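Local coordinates for protein SusD homolog (Bacteroides thetaiotaomicron VPI-5482, PDB 3FDH) that probably binds glycans at the outer membrane of a gut bacterium for uptake, as a SusD-like protein, at residues S320-L332 and N367-L379. Sequence-based numbering, arbitrary orientation.
Sequences SAFVYAKTAPTLL and NAENSISIAIKEL
A325 and A375 bring the two backbones within 4.2 Å, CA to CA, where an irregular chain (320-332) runs along the last turns of helix 354-379 and doubles back at the 325-328 turn. Small residues on both sides make this approach possible, with no direct hydrogen bond; a 3-10 turn at 321-323 and an inverse gamma turn centred on A325 fold the chain against the helix. There the Y324 carbonyl O receives a CA-H...O contact from A375 CA at 3.3 Å. L379 lays its CD2 methyl over one face of the Y324 ring, 3.7 Å from the centroid and 6° off the normal, a CH-pi contact. Replacing Y324 by an alanine is likely to leave that methyl without its aromatic cover and R292 without its hydroxyl partner. F322 turns its ring edge to S371 CB, while I374 spreads CG2 and CD1 beneath the 325-328 beta turn. K326, fully extended with CG anti to the backbone N (chi1 -172°), runs its CD past the E378 carboxylate; two waters bridge NZ to OE1 and OE2, and NZ also bonds S245 O. W425 meets F322 edge-to-face, F284 of strand 283-284 packs on A321 and L379, and helix 250-258 brings Y252 against K326 and E378.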
ATOM      1  N   SER A 320      -8.385  -3.494 -15.312  1.00 28.43           N
ATOM      2  CA  SER A 320      -7.879  -4.631 -14.558  1.00 28.77           C
ATOM      3  C   SER A 320      -9.092  -5.326 -13.908  1.00 28.39           C
ATOM      4  O   SER A 320     -10.081  -4.685 -13.559  1.00 28.38           O
ATOM      5  CB  SER A 320      -6.860  -4.233 -13.485  1.00 30.03           C
ATOM      6  OG  SER A 320      -7.463  -3.536 -12.398  1.00 31.41           O
ATOM      7  N   ALA A 321      -8.986  -6.633 -13.720  1.00 27.39           N
ATOM      8  CA  ALA A 321     -10.046  -7.433 -13.081  1.00 28.12           C
ATOM      9  C   ALA A 321     -10.321  -6.932 -11.650  1.00 29.02           C
ATOM     10  O   ALA A 321     -11.427  -7.030 -11.095  1.00 28.94           O
ATOM     11  CB  ALA A 321      -9.630  -8.925 -13.059  1.00 27.34           C
ATOM     12  N   PHE A 322      -9.279  -6.326 -11.116  1.00 28.44           N
ATOM     13  CA  PHE A 322      -9.225  -5.893  -9.709  1.00 29.64           C
ATOM     14  C   PHE A 322     -10.265  -4.830  -9.309  1.00 30.52           C
ATOM     15  O   PHE A 322     -10.676  -4.750  -8.151  1.00 28.13           O
ATOM     16  CB  PHE A 322      -7.823  -5.405  -9.348  1.00 30.00           C
ATOM     17  CG  PHE A 322      -6.779  -6.474  -9.474  1.00 28.50           C
ATOM     18  CD1 PHE A 322      -6.815  -7.584  -8.646  1.00 27.82           C
ATOM     19  CD2 PHE A 322      -5.821  -6.400 -10.482  1.00 30.13           C
ATOM     20  CE1 PHE A 322      -5.871  -8.566  -8.776  1.00 25.60           C
ATOM     21  CE2 PHE A 322      -4.888  -7.375 -10.634  1.00 29.22           C
ATOM     22  CZ  PHE A 322      -4.909  -8.481  -9.777  1.00 19.76           C
ATOM     23  N   VAL A 323     -10.715  -4.056 -10.290  1.00 29.53           N
ATOM     24  CA  VAL A 323     -11.679  -2.999 -10.010  1.00 28.32           C
ATOM     25  C   VAL A 323     -13.051  -3.586  -9.619  1.00 28.48           C
ATOM     26  O   VAL A 323     -13.896  -2.885  -9.084  1.00 28.64           O
ATOM     27  CB  VAL A 323     -11.796  -1.971 -11.184  1.00 26.05           C
ATOM     28  CG1 VAL A 323     -10.384  -1.340 -11.556  1.00 26.78           C
ATOM     29  CG2 VAL A 323     -12.521  -2.581 -12.409  1.00 24.79           C
ATOM     30  N   TYR A 324     -13.271  -4.880  -9.884  1.00 27.51           N
ATOM     31  CA  TYR A 324     -14.534  -5.563  -9.539  1.00 27.56           C
ATOM     32  C   TYR A 324     -14.426  -6.531  -8.357  1.00 27.86           C
ATOM     33  O   TYR A 324     -15.324  -7.344  -8.093  1.00 28.05           O
ATOM     34  CB  TYR A 324     -15.118  -6.266 -10.776  1.00 27.96           C
ATOM     35  CG  TYR A 324     -15.857  -5.280 -11.661  1.00 28.58           C
ATOM     36  CD1 TYR A 324     -17.084  -4.764 -11.274  1.00 29.75           C
ATOM     37  CD2 TYR A 324     -15.322  -4.853 -12.865  1.00 28.70           C
ATOM     38  CE1 TYR A 324     -17.742  -3.843 -12.064  1.00 28.83           C
ATOM     39  CE2 TYR A 324     -15.960  -3.916 -13.643  1.00 26.49           C
ATOM     40  CZ  TYR A 324     -17.164  -3.410 -13.234  1.00 25.44           C
ATOM     41  OH  TYR A 324     -17.824  -2.503 -14.049  1.00 33.49           O
ATOM     42  N   ALA A 325     -13.311  -6.438  -7.637  1.00 27.71           N
ATOM     43  CA  ALA A 325     -13.015  -7.331  -6.478  1.00 28.28           C
ATOM     44  C   ALA A 325     -13.714  -6.790  -5.229  1.00 27.71           C
ATOM     45  O   ALA A 325     -13.085  -6.381  -4.274  1.00 29.34           O
ATOM     46  CB  ALA A 325     -11.489  -7.433  -6.237  1.00 28.84           C
ATOM     47  N   LYS A 326     -15.040  -6.901  -5.252  1.00 27.88           N
ATOM     48  CA  LYS A 326     -15.906  -6.247  -4.284  1.00 28.48           C
ATOM     49  C   LYS A 326     -15.612  -6.512  -2.812  1.00 29.70           C
ATOM     50  O   LYS A 326     -15.679  -5.591  -1.968  1.00 29.52           O
ATOM     51  CB  LYS A 326     -17.367  -6.562  -4.592  1.00 27.59           C
ATOM     52  CG  LYS A 326     -18.352  -5.763  -3.754  1.00 32.04           C
ATOM     53  CD  LYS A 326     -19.768  -6.152  -4.138  1.00 34.21           C
ATOM     54  CE  LYS A 326     -20.805  -5.313  -3.413  1.00 40.06           C
ATOM     55  NZ  LYS A 326     -22.200  -5.545  -3.933  1.00 43.99           N
ATOM     56  N   THR A 327     -15.260  -7.763  -2.547  1.00 30.90           N
ATOM     57  CA  THR A 327     -15.026  -8.227  -1.194  1.00 29.75           C
ATOM     58  C   THR A 327     -13.600  -8.661  -0.933  1.00 29.55           C
ATOM     59  O   THR A 327     -13.317  -9.270   0.078  1.00 30.00           O
ATOM     60  CB  THR A 327     -16.017  -9.331  -0.803  1.00 29.44           C
ATOM     61  OG1 THR A 327     -15.864 -10.450  -1.672  1.00 30.09           O
ATOM     62  CG2 THR A 327     -17.456  -8.820  -0.901  1.00 29.92           C
ATOM     63  N   ALA A 328     -12.673  -8.276  -1.794  1.00 29.35           N
ATOM     64  CA  ALA A 328     -11.277  -8.611  -1.525  1.00 28.22           C
ATOM     65  C   ALA A 328     -10.822  -7.888  -0.261  1.00 27.58           C
ATOM     66  O   ALA A 328     -11.155  -6.701  -0.061  1.00 28.93           O
ATOM     67  CB  ALA A 328     -10.369  -8.220  -2.726  1.00 28.42           C
ATOM     68  N   PRO A 329      -9.990  -8.544   0.573  1.00 29.19           N
ATOM     69  CA  PRO A 329      -9.544  -7.809   1.764  1.00 28.84           C
ATOM     70  C   PRO A 329      -8.572  -6.700   1.480  1.00 28.97           C
ATOM     71  O   PRO A 329      -7.876  -6.704   0.487  1.00 29.75           O
ATOM     72  CB  PRO A 329      -8.799  -8.861   2.602  1.00 29.87           C
ATOM     73  CG  PRO A 329      -8.489 -10.023   1.632  1.00 30.71           C
ATOM     74  CD  PRO A 329      -9.552  -9.955   0.563  1.00 29.61           C
ATOM     75  N   THR A 330      -8.538  -5.762   2.405  1.00 29.89           N
ATOM     76  CA  THR A 330      -7.554  -4.713   2.387  1.00 27.84           C
ATOM     77  C   THR A 330      -6.385  -5.235   3.204  1.00 28.79           C
ATOM     78  O   THR A 330      -6.518  -5.570   4.381  1.00 27.62           O
ATOM     79  CB  THR A 330      -8.047  -3.380   2.978  1.00 28.51           C
ATOM     80  OG1 THR A 330      -9.071  -2.836   2.142  1.00 30.11           O
ATOM     81  CG2 THR A 330      -6.893  -2.400   3.091  1.00 28.40           C
ATOM     82  N   LEU A 331      -5.242  -5.317   2.543  1.00 28.86           N
ATOM     83  CA  LEU A 331      -4.016  -5.826   3.167  1.00 29.67           C
ATOM     84  C   LEU A 331      -3.174  -4.642   3.721  1.00 28.44           C
ATOM     85  O   LEU A 331      -2.545  -3.873   2.979  1.00 31.92           O
ATOM     86  CB  LEU A 331      -3.237  -6.719   2.177  1.00 25.58           C
ATOM     87  CG  LEU A 331      -4.006  -7.927   1.639  1.00 27.98           C
ATOM     88  CD1 LEU A 331      -3.107  -8.766   0.694  1.00 25.73           C
ATOM     89  CD2 LEU A 331      -4.587  -8.715   2.762  1.00 27.66           C
ATOM     90  N   LEU A 332      -3.220  -4.482   5.050  1.00 26.65           N
ATOM     91  CA  LEU A 332      -2.416  -3.465   5.750  1.00 27.95           C
ATOM     92  C   LEU A 332      -0.965  -3.869   5.609  1.00 29.21           C
ATOM     93  O   LEU A 332      -0.076  -3.022   5.529  1.00 30.83           O
ATOM     94  CB  LEU A 332      -2.811  -3.255   7.193  1.00 27.70           C
ATOM     95  CG  LEU A 332      -4.154  -2.549   7.412  1.00 29.73           C
ATOM     96  CD1 LEU A 332      -4.410  -2.295   8.923  1.00 29.64           C
ATOM     97  CD2 LEU A 332      -4.232  -1.227   6.663  1.00 33.08           C
ATOM     98  N   ASN A 367      -2.708 -14.346  -4.108  1.00 28.53           N
ATOM     99  CA  ASN A 367      -3.516 -13.231  -3.617  1.00 30.63           C
ATOM    100  C   ASN A 367      -4.222 -12.593  -4.815  1.00 31.17           C
ATOM    101  O   ASN A 367      -5.355 -12.154  -4.734  1.00 30.08           O
ATOM    102  CB  ASN A 367      -2.649 -12.197  -2.902  1.00 29.39           C
ATOM    103  CG  ASN A 367      -3.420 -10.984  -2.470  1.00 32.44           C
ATOM    104  OD1 ASN A 367      -4.360 -11.073  -1.670  1.00 30.30           O
ATOM    105  ND2 ASN A 367      -3.040  -9.824  -3.022  1.00 25.04           N
ATOM    106  N   ALA A 368      -3.497 -12.554  -5.925  1.00 30.06           N
ATOM    107  CA  ALA A 368      -4.015 -12.016  -7.179  1.00 30.66           C
ATOM    108  C   ALA A 368      -5.187 -12.846  -7.651  1.00 29.31           C
ATOM    109  O   ALA A 368      -6.231 -12.340  -8.048  1.00 27.76           O
ATOM    110  CB  ALA A 368      -2.916 -12.018  -8.249  1.00 29.74           C
ATOM    111  N   GLU A 369      -5.004 -14.160  -7.585  1.00 29.95           N
ATOM    112  CA  GLU A 369      -6.034 -15.080  -7.988  1.00 30.43           C
ATOM    113  C   GLU A 369      -7.247 -14.951  -7.073  1.00 30.86           C
ATOM    114  O   GLU A 369      -8.379 -15.048  -7.520  1.00 29.96           O
ATOM    115  CB  GLU A 369      -5.526 -16.515  -7.955  1.00 30.20           C
ATOM    116  CG  GLU A 369      -6.600 -17.552  -8.276  1.00 30.76           C
ATOM    117  CD  GLU A 369      -7.182 -17.410  -9.692  1.00 33.52           C
ATOM    118  OE1 GLU A 369      -6.416 -17.394 -10.681  1.00 29.65           O
ATOM    119  OE2 GLU A 369      -8.412 -17.340  -9.821  1.00 36.39           O
ATOM    120  N   ASN A 370      -6.997 -14.724  -5.794  1.00 28.44           N
ATOM    121  CA  ASN A 370      -8.100 -14.540  -4.856  1.00 28.76           C
ATOM    122  C   ASN A 370      -8.958 -13.378  -5.328  1.00 25.61           C
ATOM    123  O   ASN A 370     -10.180 -13.485  -5.436  1.00 26.28           O
ATOM    124  CB  ASN A 370      -7.598 -14.274  -3.435  1.00 27.32           C
ATOM    125  CG  ASN A 370      -8.715 -14.333  -2.394  1.00 30.99           C
ATOM    126  OD1 ASN A 370      -9.417 -15.342  -2.261  1.00 33.21           O
ATOM    127  ND2 ASN A 370      -8.881 -13.248  -1.654  1.00 29.96           N
ATOM    128  N   SER A 371      -8.323 -12.250  -5.618  1.00 24.87           N
ATOM    129  CA  SER A 371      -9.084 -11.096  -6.051  1.00 26.50           C
ATOM    130  C   SER A 371      -9.721 -11.212  -7.411  1.00 28.36           C
ATOM    131  O   SER A 371     -10.837 -10.726  -7.649  1.00 26.09           O
ATOM    132  CB  SER A 371      -8.186  -9.864  -6.041  1.00 26.46           C
ATOM    133  OG  SER A 371      -7.742  -9.689  -4.725  1.00 27.93           O
ATOM    134  N   ILE A 372      -9.003 -11.868  -8.310  1.00 30.67           N
ATOM    135  CA  ILE A 372      -9.489 -12.057  -9.675  1.00 28.57           C
ATOM    136  C   ILE A 372     -10.769 -12.885  -9.622  1.00 30.88           C
ATOM    137  O   ILE A 372     -11.744 -12.520 -10.246  1.00 33.77           O
ATOM    138  CB  ILE A 372      -8.432 -12.690 -10.579  1.00 28.48           C
ATOM    139  CG1 ILE A 372      -7.318 -11.658 -10.779  1.00 25.98           C
ATOM    140  CG2 ILE A 372      -9.102 -13.176 -11.931  1.00 28.00           C
ATOM    141  CD1 ILE A 372      -6.083 -12.222 -11.454  1.00 25.68           C
ATOM    142  N   SER A 373     -10.749 -13.993  -8.879  1.00 30.54           N
ATOM    143  CA  SER A 373     -11.922 -14.868  -8.716  1.00 30.57           C
ATOM    144  C   SER A 373     -13.122 -14.153  -8.085  1.00 28.46           C
ATOM    145  O   SER A 373     -14.265 -14.364  -8.470  1.00 29.92           O
ATOM    146  CB  SER A 373     -11.584 -16.117  -7.906  1.00 31.44           C
ATOM    147  OG  SER A 373     -10.729 -16.923  -8.690  1.00 38.79           O
ATOM    148  N   ILE A 374     -12.845 -13.350  -7.085  1.00 28.87           N
ATOM    149  CA  ILE A 374     -13.898 -12.556  -6.428  1.00 27.81           C
ATOM    150  C   ILE A 374     -14.567 -11.686  -7.493  1.00 28.00           C
ATOM    151  O   ILE A 374     -15.800 -11.541  -7.557  1.00 27.58           O
ATOM    152  CB  ILE A 374     -13.325 -11.692  -5.264  1.00 27.45           C
ATOM    153  CG1 ILE A 374     -13.032 -12.598  -4.042  1.00 26.08           C
ATOM    154  CG2 ILE A 374     -14.282 -10.588  -4.862  1.00 22.82           C
ATOM    155  CD1 ILE A 374     -12.200 -11.881  -2.937  1.00 23.18           C
ATOM    156  N   ALA A 375     -13.720 -11.112  -8.346  1.00 29.06           N
ATOM    157  CA  ALA A 375     -14.169 -10.158  -9.385  1.00 29.00           C
ATOM    158  C   ALA A 375     -15.021 -10.825 -10.449  1.00 28.79           C
ATOM    159  O   ALA A 375     -16.034 -10.277 -10.866  1.00 28.48           O
ATOM    160  CB  ALA A 375     -12.997  -9.413 -10.008  1.00 28.63           C
ATOM    161  N   ILE A 376     -14.596 -12.015 -10.858  1.00 27.37           N
ATOM    162  CA  ILE A 376     -15.320 -12.824 -11.839  1.00 27.14           C
ATOM    163  C   ILE A 376     -16.681 -13.199 -11.268  1.00 27.00           C
ATOM    164  O   ILE A 376     -17.698 -13.111 -11.950  1.00 28.57           O
ATOM    165  CB  ILE A 376     -14.496 -14.085 -12.266  1.00 25.82           C
ATOM    166  CG1 ILE A 376     -13.269 -13.640 -13.084  1.00 29.51           C
ATOM    167  CG2 ILE A 376     -15.371 -15.081 -13.056  1.00 24.01           C
ATOM    168  CD1 ILE A 376     -12.251 -14.727 -13.327  1.00 29.57           C
ATOM    169  N   LYS A 377     -16.703 -13.578  -9.999  1.00 27.04           N
ATOM    170  CA  LYS A 377     -17.948 -13.983  -9.380  1.00 28.82           C
ATOM    171  C   LYS A 377     -18.860 -12.751  -9.331  1.00 27.69           C
ATOM    172  O   LYS A 377     -20.004 -12.798  -9.728  1.00 28.36           O
ATOM    173  CB  LYS A 377     -17.729 -14.591  -7.980  1.00 29.36           C
ATOM    174  CG  LYS A 377     -18.982 -15.210  -7.334  1.00 35.48           C
ATOM    175  CD  LYS A 377     -18.798 -15.347  -5.826  1.00 43.84           C
ATOM    176  CE  LYS A 377     -19.936 -16.106  -5.118  1.00 48.11           C
ATOM    177  NZ  LYS A 377     -19.760 -17.596  -5.145  1.00 55.30           N
ATOM    178  N   GLU A 378     -18.317 -11.623  -8.928  1.00 28.23           N
ATOM    179  CA  GLU A 378     -19.113 -10.398  -8.815  1.00 27.48           C
ATOM    180  C   GLU A 378     -19.737  -9.968 -10.147  1.00 28.25           C
ATOM    181  O   GLU A 378     -20.914  -9.593 -10.201  1.00 29.96           O
ATOM    182  CB  GLU A 378     -18.269  -9.257  -8.224  1.00 29.06           C
ATOM    183  CG  GLU A 378     -18.939  -7.894  -8.267  1.00 31.40           C
ATOM    184  CD  GLU A 378     -20.224  -7.788  -7.447  1.00 35.63           C
ATOM    185  OE1 GLU A 378     -20.542  -8.669  -6.610  1.00 38.99           O
ATOM    186  OE2 GLU A 378     -20.936  -6.788  -7.680  1.00 39.91           O
ATOM    187  N   LEU A 379     -18.957 -10.017 -11.219  1.00 27.97           N
ATOM    188  CA  LEU A 379     -19.460  -9.642 -12.563  1.00 28.64           C
ATOM    189  C   LEU A 379     -20.527 -10.568 -13.089  1.00 29.28           C
ATOM    190  O   LEU A 379     -21.437 -10.153 -13.793  1.00 29.18           O
ATOM    191  CB  LEU A 379     -18.334  -9.530 -13.600  1.00 28.02           C
ATOM    192  CG  LEU A 379     -17.587  -8.199 -13.552  1.00 34.08           C
ATOM    193  CD1 LEU A 379     -16.386  -8.234 -14.499  1.00 33.74           C
ATOM    194  CD2 LEU A 379     -18.539  -7.091 -13.948  1.00 34.00           C
TER
HETATM  195  O   HOH W   1     -22.103  -8.300  -4.318  1.00 50.23           O
HETATM  196  O   HOH W   2     -22.834  -5.267  -6.602  1.00 59.37           O